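Local coordinates for protein PatF (Prochloron didemni, PDB 4BG2) that is a prenyltransferase-family protein of the patellamide (cyanobactin) pathway, with a catalytic role that remains uncertain, at residues P35-A40 and F84-K89; D104-A109 and M174-E179; N221-E226 and K255-N260. One frame throughout, in Å; residues are numbered along the deposited sequence.

Interaction 1: residues P35-A40 and F84-K89; sequences PLFEEA and FKLLDK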
loop_
_atom_site.group_PDB
_atom_site.type_symbol
_atom_site.label_atom_id
_atom_site.label_comp_id
_atom_site.label_asym_id
_atom_site.label_seq_id
_atom_site.Cartn_x
_atom_site.Cartn_y
_atom_site.Cartn_z
ATOM N N PRO A 35 3.828 17.100 7.057
ATOM C CA PRO A 35 2.851 17.951 7.768
ATOM C C PRO A 35 1.495 18.085 7.088
ATOM O O PRO A 35 0.462 17.972 7.753
ATOM C CB PRO A 35 3.556 19.314 7.846
ATOM C CG PRO A 35 5.008 18.987 7.812
ATOM C CD PRO A 35 5.139 17.770 6.920
ATOM N N LEU A 36 1.486 18.327 5.779
ATOM C CA LEU A 36 0.232 18.383 5.004
ATOM C C LEU A 36 -0.550 17.064 5.101
ATOM O O LEU A 36 -1.776 17.066 5.209
ATOM C CB LEU A 36 0.510 18.655 3.521
ATOM C CG LEU A 36 0.713 20.094 3.045
ATOM C CD1 LEU A 36 1.191 20.087 1.601
ATOM C CD2 LEU A 36 -0.589 20.874 3.177
ATOM N N PHE A 37 0.154 15.937 5.032
ATOM C CA PHE A 37 -0.511 14.657 5.098
ATOM C C PHE A 37 -1.221 14.442 6.436
ATOM O O PHE A 37 -2.359 13.937 6.490
ATOM C CB PHE A 37 0.490 13.544 4.881
ATOM C CG PHE A 37 -0.133 12.208 4.849
ATOM C CD1 PHE A 37 -1.001 11.859 3.812
ATOM C CD2 PHE A 37 0.093 11.302 5.862
ATOM C CE1 PHE A 37 -1.581 10.612 3.769
ATOM C CE2 PHE A 37 -0.499 10.055 5.827
ATOM C CZ PHE A 37 -1.333 9.717 4.786
ATOM N N GLU A 38 -0.580 14.882 7.512
ATOM C CA GLU A 38 -1.156 14.772 8.841
ATOM C C GLU A 38 -2.473 15.551 8.912
ATOM O O GLU A 38 -3.473 15.057 9.445
ATOM C CB GLU A 38 -0.155 15.277 9.893
ATOM C CG GLU A 38 1.072 14.381 10.059
ATOM C CD GLU A 38 2.092 14.902 11.083
ATOM O OE1 GLU A 38 1.898 15.998 11.645
ATOM O OE2 GLU A 38 3.097 14.199 11.352
ATOM N N GLU A 39 -2.483 16.759 8.363
ATOM C CA GLU A 39 -3.706 17.543 8.315
ATOM C C GLU A 39 -4.762 16.821 7.480
ATOM O O GLU A 39 -5.938 16.788 7.847
ATOM C CB GLU A 39 -3.442 18.950 7.754
ATOM C CG GLU A 39 -2.498 19.758 8.624
ATOM C CD GLU A 39 -2.110 21.117 8.049
ATOM O OE1 GLU A 39 -1.711 21.215 6.860
ATOM O OE2 GLU A 39 -2.193 22.104 8.813
ATOM N N ALA A 40 -4.357 16.217 6.367
ATOM C CA ALA A 40 -5.336 15.564 5.492
ATOM C C ALA A 40 -6.052 14.384 6.168
ATOM O O ALA A 40 -7.280 14.227 6.045
ATOM C CB ALA A 40 -4.697 15.134 4.202
ATOM N N PHE A 84 -8.094 14.106 -4.040
ATOM C CA PHE A 84 -8.009 15.330 -4.841
ATOM C C PHE A 84 -7.563 16.522 -4.015
ATOM O O PHE A 84 -6.745 17.291 -4.476
ATOM C CB PHE A 84 -9.335 15.607 -5.562
ATOM C CG PHE A 84 -9.677 14.573 -6.616
ATOM C CD1 PHE A 84 -8.741 14.160 -7.554
ATOM C CD2 PHE A 84 -10.935 14.026 -6.673
ATOM C CE1 PHE A 84 -9.057 13.233 -8.530
ATOM C CE2 PHE A 84 -11.268 13.105 -7.653
ATOM C CZ PHE A 84 -10.324 12.691 -8.568
ATOM N N LYS A 85 -8.093 16.686 -2.804
ATOM C CA LYS A 85 -7.624 17.757 -1.906
ATOM C C LYS A 85 -6.136 17.669 -1.642
ATOM O O LYS A 85 -5.449 18.675 -1.628
ATOM C CB LYS A 85 -8.302 17.682 -0.548
ATOM C CG LYS A 85 -9.676 18.328 -0.452
ATOM C CD LYS A 85 -10.327 17.876 0.858
ATOM C CE LYS A 85 -11.360 18.849 1.370
ATOM N NZ LYS A 85 -12.380 19.142 0.327
ATOM N N LEU A 86 -5.651 16.454 -1.396
ATOM C CA LEU A 86 -4.239 16.234 -1.088
ATOM C C LEU A 86 -3.374 16.584 -2.280
ATOM O O LEU A 86 -2.371 17.298 -2.143
ATOM C CB LEU A 86 -3.989 14.777 -0.674
ATOM C CG LEU A 86 -2.551 14.405 -0.338
ATOM C CD1 LEU A 86 -2.073 15.240 0.838
ATOM C CD2 LEU A 86 -2.417 12.906 -0.048
ATOM N N LEU A 87 -3.764 16.088 -3.447
ATOM C CA LEU A 87 -3.056 16.373 -4.685
ATOM C C LEU A 87 -3.015 17.878 -4.975
ATOM O O LEU A 87 -1.995 18.376 -5.419
ATOM C CB LEU A 87 -3.670 15.621 -5.856
ATOM C CG LEU A 87 -3.536 14.088 -5.867
ATOM C CD1 LEU A 87 -4.381 13.504 -6.969
ATOM C CD2 LEU A 87 -2.096 13.645 -6.039
ATOM N N ASP A 88 -4.118 18.582 -4.743
ATOM C CA ASP A 88 -4.162 20.047 -4.925
ATOM C C ASP A 88 -3.180 20.744 -4.000
ATOM O O ASP A 88 -2.421 21.594 -4.432
ATOM C CB ASP A 88 -5.572 20.606 -4.691
ATOM C CG ASP A 88 -6.534 20.294 -5.833
ATOM O OD1 ASP A 88 -6.090 19.853 -6.917
ATOM O OD2 ASP A 88 -7.762 20.469 -5.637
ATOM N N LYS A 89 -3.157 20.361 -2.732
ATOM C CA LYS A 89 -2.182 20.950 -1.815
ATOM C C LYS A 89 -0.720 20.664 -2.233
ATOM O O LYS A 89 0.131 21.547 -2.211
ATOM C CB LYS A 89 -2.467 20.509 -0.376
ATOM C CG LYS A 89 -3.862 20.931 0.070
ATOM C CD LYS A 89 -3.990 21.352 1.525
ATOM C CE LYS A 89 -5.003 22.483 1.644
ATOM N NZ LYS A 89 -4.943 23.046 3.017
#
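Leu36 and Lys89 reach each other because each turns its CG away from its own carbonyl carbon (chi1 -83° for the leucine), while Leu86 holds its CG opposite its backbone N, an orientation (chi1 179°) that extends the side chain from its helix and places CD2 by Phe37 and CD1 by Ala40. At one end of the contact, CD2 of Leu36 lies 3.8 Å from CD of Lys89 and 4.0 Å from CB of the same lysine. The lysine chain bends in the middle, offering its aliphatic part to the leucine. NZ of Lys89 stays 5.3 Å from OE1 of Glu39, so these opposite charges could attract weakly but do not touch. Further along, CD2 of Leu86 approaches the Phe37 ring at its edge, near the ring plane and 4.2 Å from CD1 of Phe37, whereas CD1 of Leu86 rests 4.3 Å from CB of Ala40. The two helices run nearly antiparallel here: the axes of segments 35-40 and 84-89 approach to 10.6 Å at 156°. Helices 34-42 and 79-91 pack side by side in the helical layer outside the ten-stranded antiparallel barrel, in keeping with the ABBA-type prenyltransferase fold. Phe37 also faces inward onto the barrel wall, touching Ile121 and Val123 of strand 116-124 and Tyr66 and Val68 of strand 60-70. Ala40 likewise touches Ile121, whereas Glu39 and Lys89 are exposed to solvent.

Interaction 2: residues D104-A109 and M174-E179; sequences DRFAAA and MVIGFE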
loop_
_atom_site.group_PDB
_atom_site.type_symbol
_atom_site.label_atom_id
_atom_site.label_comp_id
_atom_site.label_asym_id
_atom_site.label_seq_id
_atom_site.Cartn_x
_atom_site.Cartn_y
_atom_site.Cartn_z
ATOM N N ASP A 104 -6.698 10.393 -12.505
ATOM C CA ASP A 104 -7.878 11.139 -12.944
ATOM C C ASP A 104 -8.744 10.345 -13.931
ATOM O O ASP A 104 -9.953 10.321 -13.810
ATOM C CB ASP A 104 -7.487 12.456 -13.604
ATOM C CG ASP A 104 -7.016 13.477 -12.621
ATOM O OD1 ASP A 104 -7.327 13.342 -11.412
ATOM O OD2 ASP A 104 -6.340 14.432 -13.055
ATOM N N ARG A 105 -8.112 9.679 -14.883
ATOM C CA ARG A 105 -8.852 8.888 -15.856
ATOM C C ARG A 105 -9.522 7.681 -15.191
ATOM O O ARG A 105 -10.663 7.345 -15.522
ATOM C CB ARG A 105 -7.953 8.464 -17.007
ATOM C CG ARG A 105 -7.650 9.613 -17.957
ATOM C CD ARG A 105 -6.397 9.363 -18.771
ATOM N NE ARG A 105 -6.559 8.255 -19.708
ATOM C CZ ARG A 105 -5.566 7.669 -20.385
ATOM N NH1 ARG A 105 -4.300 8.052 -20.239
ATOM N NH2 ARG A 105 -5.844 6.669 -21.202
ATOM N N PHE A 106 -8.871 7.057 -14.219
ATOM C CA PHE A 106 -9.481 5.905 -13.555
ATOM C C PHE A 106 -10.652 6.373 -12.708
ATOM O O PHE A 106 -11.739 5.764 -12.730
ATOM C CB PHE A 106 -8.475 5.129 -12.698
ATOM C CG PHE A 106 -9.074 3.910 -12.062
ATOM C CD1 PHE A 106 -9.793 4.014 -10.908
ATOM C CD2 PHE A 106 -8.948 2.676 -12.658
ATOM C CE1 PHE A 106 -10.368 2.905 -10.328
ATOM C CE2 PHE A 106 -9.519 1.558 -12.082
ATOM C CZ PHE A 106 -10.234 1.677 -10.919
ATOM N N ALA A 107 -10.448 7.479 -11.992
ATOM C CA ALA A 107 -11.482 8.048 -11.137
ATOM C C ALA A 107 -12.690 8.476 -11.958
ATOM O O ALA A 107 -13.821 8.161 -11.592
ATOM C CB ALA A 107 -10.962 9.218 -10.337
ATOM N N ALA A 108 -12.442 9.192 -13.050
ATOM C CA ALA A 108 -13.497 9.601 -13.970
ATOM C C ALA A 108 -14.232 8.376 -14.482
ATOM O O ALA A 108 -15.449 8.326 -14.438
ATOM C CB ALA A 108 -12.918 10.393 -15.139
ATOM N N ALA A 109 -13.491 7.366 -14.928
ATOM C CA ALA A 109 -14.106 6.182 -15.509
ATOM C C ALA A 109 -14.995 5.421 -14.538
ATOM O O ALA A 109 -16.061 4.965 -14.910
ATOM C CB ALA A 109 -13.054 5.259 -16.087
HETATM N N MSE A 174 -7.314 -7.149 -7.008
HETATM C CA MSE A 174 -8.142 -6.683 -5.900
HETATM C C MSE A 174 -7.720 -5.309 -5.410
HETATM O O MSE A 174 -8.462 -4.664 -4.707
HETATM C CB MSE A 174 -8.014 -7.684 -4.759
HETATM C CG MSE A 174 -9.329 -7.948 -4.046
HETATM SE SE MSE A 174 -8.941 -9.360 -2.692
HETATM C CE MSE A 174 -8.050 -8.163 -1.401
ATOM N N VAL A 175 -6.520 -4.880 -5.762
ATOM C CA VAL A 175 -6.037 -3.553 -5.423
ATOM C C VAL A 175 -5.377 -2.958 -6.671
ATOM O O VAL A 175 -4.660 -3.642 -7.397
ATOM C CB VAL A 175 -4.968 -3.571 -4.286
ATOM C CG1 VAL A 175 -4.737 -2.171 -3.761
ATOM C CG2 VAL A 175 -5.350 -4.481 -3.139
ATOM N N ILE A 176 -5.580 -1.666 -6.880
ATOM C CA ILE A 176 -4.867 -0.914 -7.904
ATOM C C ILE A 176 -4.152 0.266 -7.249
ATOM O O ILE A 176 -4.760 1.053 -6.529
ATOM C CB ILE A 176 -5.823 -0.413 -8.995
ATOM C CG1 ILE A 176 -6.523 -1.600 -9.658
ATOM C CG2 ILE A 176 -5.061 0.414 -10.023
ATOM C CD1 ILE A 176 -7.779 -1.210 -10.420
ATOM N N GLY A 177 -2.841 0.354 -7.478
ATOM C CA GLY A 177 -1.991 1.407 -6.933
ATOM C C GLY A 177 -1.658 2.458 -7.980
ATOM O O GLY A 177 -1.423 2.136 -9.139
ATOM N N PHE A 178 -1.678 3.719 -7.560
ATOM C CA PHE A 178 -1.231 4.824 -8.396
ATOM C C PHE A 178 -0.195 5.563 -7.588
ATOM O O PHE A 178 -0.515 6.058 -6.508
ATOM C CB PHE A 178 -2.403 5.763 -8.690
ATOM C CG PHE A 178 -3.480 5.132 -9.504
ATOM C CD1 PHE A 178 -4.531 4.461 -8.881
ATOM C CD2 PHE A 178 -3.469 5.207 -10.893
ATOM C CE1 PHE A 178 -5.542 3.907 -9.626
ATOM C CE2 PHE A 178 -4.487 4.659 -11.644
ATOM C CZ PHE A 178 -5.523 3.998 -11.011
ATOM N N GLU A 179 1.045 5.591 -8.070
ATOM C CA GLU A 179 2.104 6.299 -7.382
ATOM C C GLU A 179 2.490 7.512 -8.190
ATOM O O GLU A 179 2.823 7.398 -9.353
ATOM C CB GLU A 179 3.348 5.428 -7.115
ATOM C CG GLU A 179 4.373 6.153 -6.242
ATOM C CD GLU A 179 5.293 5.219 -5.447
ATOM O OE1 GLU A 179 5.467 4.064 -5.867
ATOM O OE2 GLU A 179 5.796 5.629 -4.376
#
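Phe106 meets Phe178 and Ile176 at once, and these three buried side chains make up the contact between 104-109 and 174-179. The close part centres on the far end of the Phe178 ring: its CZ is 3.6 Å from CB of Phe106 and 3.7 Å from CG of Phe106, at the root of the other aromatic side chain. The two rings form an oblique aromatic pair, their planes tilted by 57° and their centroids 5.6 Å apart. Farther out, CD1 of Ile176 is 3.7 Å from CE2 of Phe106 and 3.8 Å from CZ of Phe106, so the isoleucine meets the outer end of the ring. Phe106 extends this far because its CG lies opposite its backbone N (chi1 -177°), which sends the ring from the helix to the strand. The strand belongs to the antiparallel barrel, and Ile176 and Phe178, two residues apart, both face the surrounding helices, as in the ABBA arrangement of aromatic prenyltransferases. Glu179 points to the other side of the strand, where its carboxylate is held by Arg187, Ser133 and His124. The backbones themselves remain well apart, the nearest CA atoms being those of Phe106 and Phe178 at 9.8 Å. Around the close part, Phe103 meets Phe178 edge-to-face, and Thr152 and Leu156 of helix 147-157 touch Phe106. The solvent side of helix 101-110 is quite different: Arg105, Ala108 and Ala109 are exposed and touch nothing of 174-179, and the end of the arginine leads away from the strand.

Interaction 3: residues N221-E226 and K255-N260; sequences NSIFRE and KYFTFN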
loop_
_atom_site.group_PDB
_atom_site.type_symbol
_atom_site.label_atom_id
_atom_site.label_comp_id
_atom_site.label_asym_id
_atom_site.label_seq_id
_atom_site.Cartn_x
_atom_site.Cartn_y
_atom_site.Cartn_z
ATOM N N ASN A 221 6.579 -20.380 -3.259
ATOM C CA ASN A 221 5.564 -21.417 -3.064
ATOM C C ASN A 221 5.496 -21.985 -1.660
ATOM O O ASN A 221 4.415 -22.337 -1.203
ATOM C CB ASN A 221 5.691 -22.533 -4.105
ATOM C CG ASN A 221 4.963 -22.177 -5.390
ATOM O OD1 ASN A 221 3.732 -22.313 -5.470
ATOM N ND2 ASN A 221 5.699 -21.643 -6.371
ATOM N N SER A 222 6.621 -22.014 -0.953
ATOM C CA SER A 222 6.639 -22.593 0.385
ATOM C C SER A 222 6.084 -21.684 1.468
ATOM O O SER A 222 5.734 -22.178 2.529
ATOM C CB SER A 222 8.043 -23.055 0.770
ATOM O OG SER A 222 8.821 -21.959 1.183
ATOM N N ILE A 223 5.996 -20.373 1.206
ATOM C CA ILE A 223 5.518 -19.409 2.212
ATOM C C ILE A 223 4.212 -18.688 1.871
ATOM O O ILE A 223 3.576 -18.156 2.756
ATOM C CB ILE A 223 6.575 -18.321 2.557
ATOM C CG1 ILE A 223 6.965 -17.542 1.304
ATOM C CG2 ILE A 223 7.791 -18.968 3.236
ATOM C CD1 ILE A 223 7.840 -16.328 1.552
ATOM N N PHE A 224 3.803 -18.667 0.604
ATOM C CA PHE A 224 2.761 -17.724 0.202
ATOM C C PHE A 224 1.380 -17.997 0.780
ATOM O O PHE A 224 0.576 -17.091 0.867
ATOM C CB PHE A 224 2.709 -17.540 -1.324
ATOM C CG PHE A 224 1.906 -18.578 -2.051
ATOM C CD1 PHE A 224 2.424 -19.836 -2.275
ATOM C CD2 PHE A 224 0.649 -18.272 -2.545
ATOM C CE1 PHE A 224 1.689 -20.798 -2.953
ATOM C CE2 PHE A 224 -0.089 -19.216 -3.218
ATOM C CZ PHE A 224 0.432 -20.478 -3.433
ATOM N N ARG A 225 1.129 -19.229 1.198
ATOM C CA ARG A 225 -0.145 -19.628 1.808
ATOM C C ARG A 225 -0.133 -19.602 3.330
ATOM O O ARG A 225 -1.151 -19.878 3.945
ATOM C CB ARG A 225 -0.501 -21.049 1.386
ATOM C CG ARG A 225 -0.691 -21.223 -0.107
ATOM C CD ARG A 225 -0.675 -22.703 -0.448
ATOM N NE ARG A 225 -1.374 -22.971 -1.696
ATOM C CZ ARG A 225 -1.376 -24.142 -2.317
ATOM N NH1 ARG A 225 -0.706 -25.176 -1.815
ATOM N NH2 ARG A 225 -2.046 -24.275 -3.456
ATOM N N GLU A 226 1.011 -19.276 3.924
ATOM C CA GLU A 226 1.175 -19.238 5.386
ATOM C C GLU A 226 0.543 -18.037 6.100
ATOM O O GLU A 226 0.250 -18.114 7.293
ATOM C CB GLU A 226 2.662 -19.302 5.746
ATOM C CG GLU A 226 3.293 -20.634 5.375
ATOM C CD GLU A 226 2.505 -21.806 5.919
ATOM O OE1 GLU A 226 2.346 -21.896 7.156
ATOM O OE2 GLU A 226 2.031 -22.624 5.101
ATOM N N LYS A 255 9.450 -17.204 11.326
ATOM C CA LYS A 255 9.304 -18.551 10.768
ATOM C C LYS A 255 9.533 -18.554 9.265
ATOM O O LYS A 255 9.964 -19.554 8.729
ATOM C CB LYS A 255 7.923 -19.136 11.085
ATOM C CG LYS A 255 7.674 -19.266 12.579
ATOM C CD LYS A 255 6.359 -19.957 12.913
ATOM C CE LYS A 255 6.073 -19.820 14.403
ATOM N NZ LYS A 255 5.114 -20.834 14.939
ATOM N N TYR A 256 9.262 -17.439 8.584
ATOM C CA TYR A 256 9.275 -17.439 7.124
ATOM C C TYR A 256 10.286 -16.510 6.470
ATOM O O TYR A 256 10.601 -16.682 5.290
ATOM C CB TYR A 256 7.877 -17.114 6.592
ATOM C CG TYR A 256 6.793 -17.897 7.284
ATOM C CD1 TYR A 256 6.678 -19.277 7.100
ATOM C CD2 TYR A 256 5.912 -17.277 8.160
ATOM C CE1 TYR A 256 5.700 -20.004 7.757
ATOM C CE2 TYR A 256 4.936 -18.001 8.825
ATOM C CZ TYR A 256 4.833 -19.357 8.619
ATOM O OH TYR A 256 3.858 -20.066 9.276
ATOM N N PHE A 257 10.778 -15.529 7.223
ATOM C CA PHE A 257 11.714 -14.559 6.703
ATOM C C PHE A 257 12.896 -14.405 7.653
ATOM O O PHE A 257 12.725 -14.466 8.873
ATOM C CB PHE A 257 11.016 -13.190 6.573
ATOM C CG PHE A 257 9.768 -13.218 5.736
ATOM C CD1 PHE A 257 9.851 -13.179 4.352
ATOM C CD2 PHE A 257 8.512 -13.290 6.321
ATOM C CE1 PHE A 257 8.703 -13.201 3.579
ATOM C CE2 PHE A 257 7.361 -13.322 5.545
ATOM C CZ PHE A 257 7.462 -13.276 4.173
ATOM N N THR A 258 14.076 -14.159 7.083
ATOM C CA THR A 258 15.266 -13.748 7.827
ATOM C C THR A 258 15.671 -12.373 7.336
ATOM O O THR A 258 15.794 -12.150 6.130
ATOM C CB THR A 258 16.429 -14.739 7.590
ATOM O OG1 THR A 258 15.983 -16.058 7.905
ATOM C CG2 THR A 258 17.645 -14.397 8.438
ATOM N N PHE A 259 15.867 -11.442 8.263
ATOM C CA PHE A 259 16.082 -10.050 7.913
ATOM C C PHE A 259 17.528 -9.648 8.119
ATOM O O PHE A 259 18.235 -10.233 8.954
ATOM C CB PHE A 259 15.221 -9.134 8.790
ATOM C CG PHE A 259 13.739 -9.423 8.735
ATOM C CD1 PHE A 259 12.988 -9.067 7.629
ATOM C CD2 PHE A 259 13.087 -10.017 9.816
ATOM C CE1 PHE A 259 11.620 -9.313 7.589
ATOM C CE2 PHE A 259 11.719 -10.260 9.781
ATOM C CZ PHE A 259 10.986 -9.906 8.666
ATOM N N ASN A 260 17.958 -8.625 7.377
ATOM C CA ASN A 260 19.162 -7.904 7.735
ATOM C C ASN A 260 18.903 -7.165 9.056
ATOM O O ASN A 260 17.831 -7.288 9.634
ATOM C CB ASN A 260 19.617 -6.979 6.600
ATOM C CG ASN A 260 18.661 -5.817 6.356
ATOM O OD1 ASN A 260 17.663 -5.656 7.053
ATOM N ND2 ASN A 260 19.010 -4.968 5.396
#
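Ile223 and Tyr256 bring the two backbones closest, their CA atoms 6.5 Å apart. On one side the chain comes from helix 218-223 and makes a type I beta turn from Ile223 to Glu226, closed by Glu226 N bonding to Ile223 O at 3.0 Å. On the other, a weakly bonded helix reaches about Tyr256, beyond which Phe257 to Phe259 are extended. The turn places Ile223 and Glu226 on the same flank, both directed at the second segment.

The Tyr256 ring is held between two aliphatic groups. Over one face comes CB of Glu226, a CH-pi contact at 3.9 Å from the ring centroid and 24° off the normal, while CB of Lys255 covers the opposite face. CG of Glu226 overhangs the rim at CE1 of Tyr256, 3.4 Å away. A bend at chi2 then brings the carboxylate back toward the phenol end of the ring, leaving OE1 of Glu226 3.2 Å from OH of Tyr256, with the carboxylate plane inclined to the ring by 48°. Ile223 works deeper in. Its chi1 of 59° puts CG1 between the backbone N and the carbonyl carbon, and this sends CG2 of Ile223 to within 3.8 Å of CB of Tyr256 and CD1 of Ile223 to within 3.8 Å of CE1 of Phe257.

Glu226 marks the exposed margin, and burial increases toward Ile223 and Phe257. Tyr256 also meets the His247 ring, and NZ of Lys219, in helix 218-223, makes a weak hydrogen bond to O of Tyr256. Behind them lies the barrel, where Ile223 touches Phe245 of strand 242-247 and Phe257 touches Ile281 of strand 276-284.

In the fold
The three contacts follow one another along the chain, each closing before the next opens, and all lie on the outside of one antiparallel barrel. Interactions 1 and 2 are neighbours, with centres about 18 Å apart, and are joined through helices 79-91 and 101-110, which are consecutive in the chain: Phe84 packs on Asp104 and Ala107. Interaction 3 lies on the opposite side of the chain's centre, its centre about 36 Å from that of interaction 1 and about 30 Å from that of interaction 2. Together they illustrate helix-to-helix, helix-to-strand and turn-to-loop packing around the barrel, consistent with the layered architecture of ABBA prenyltransferases.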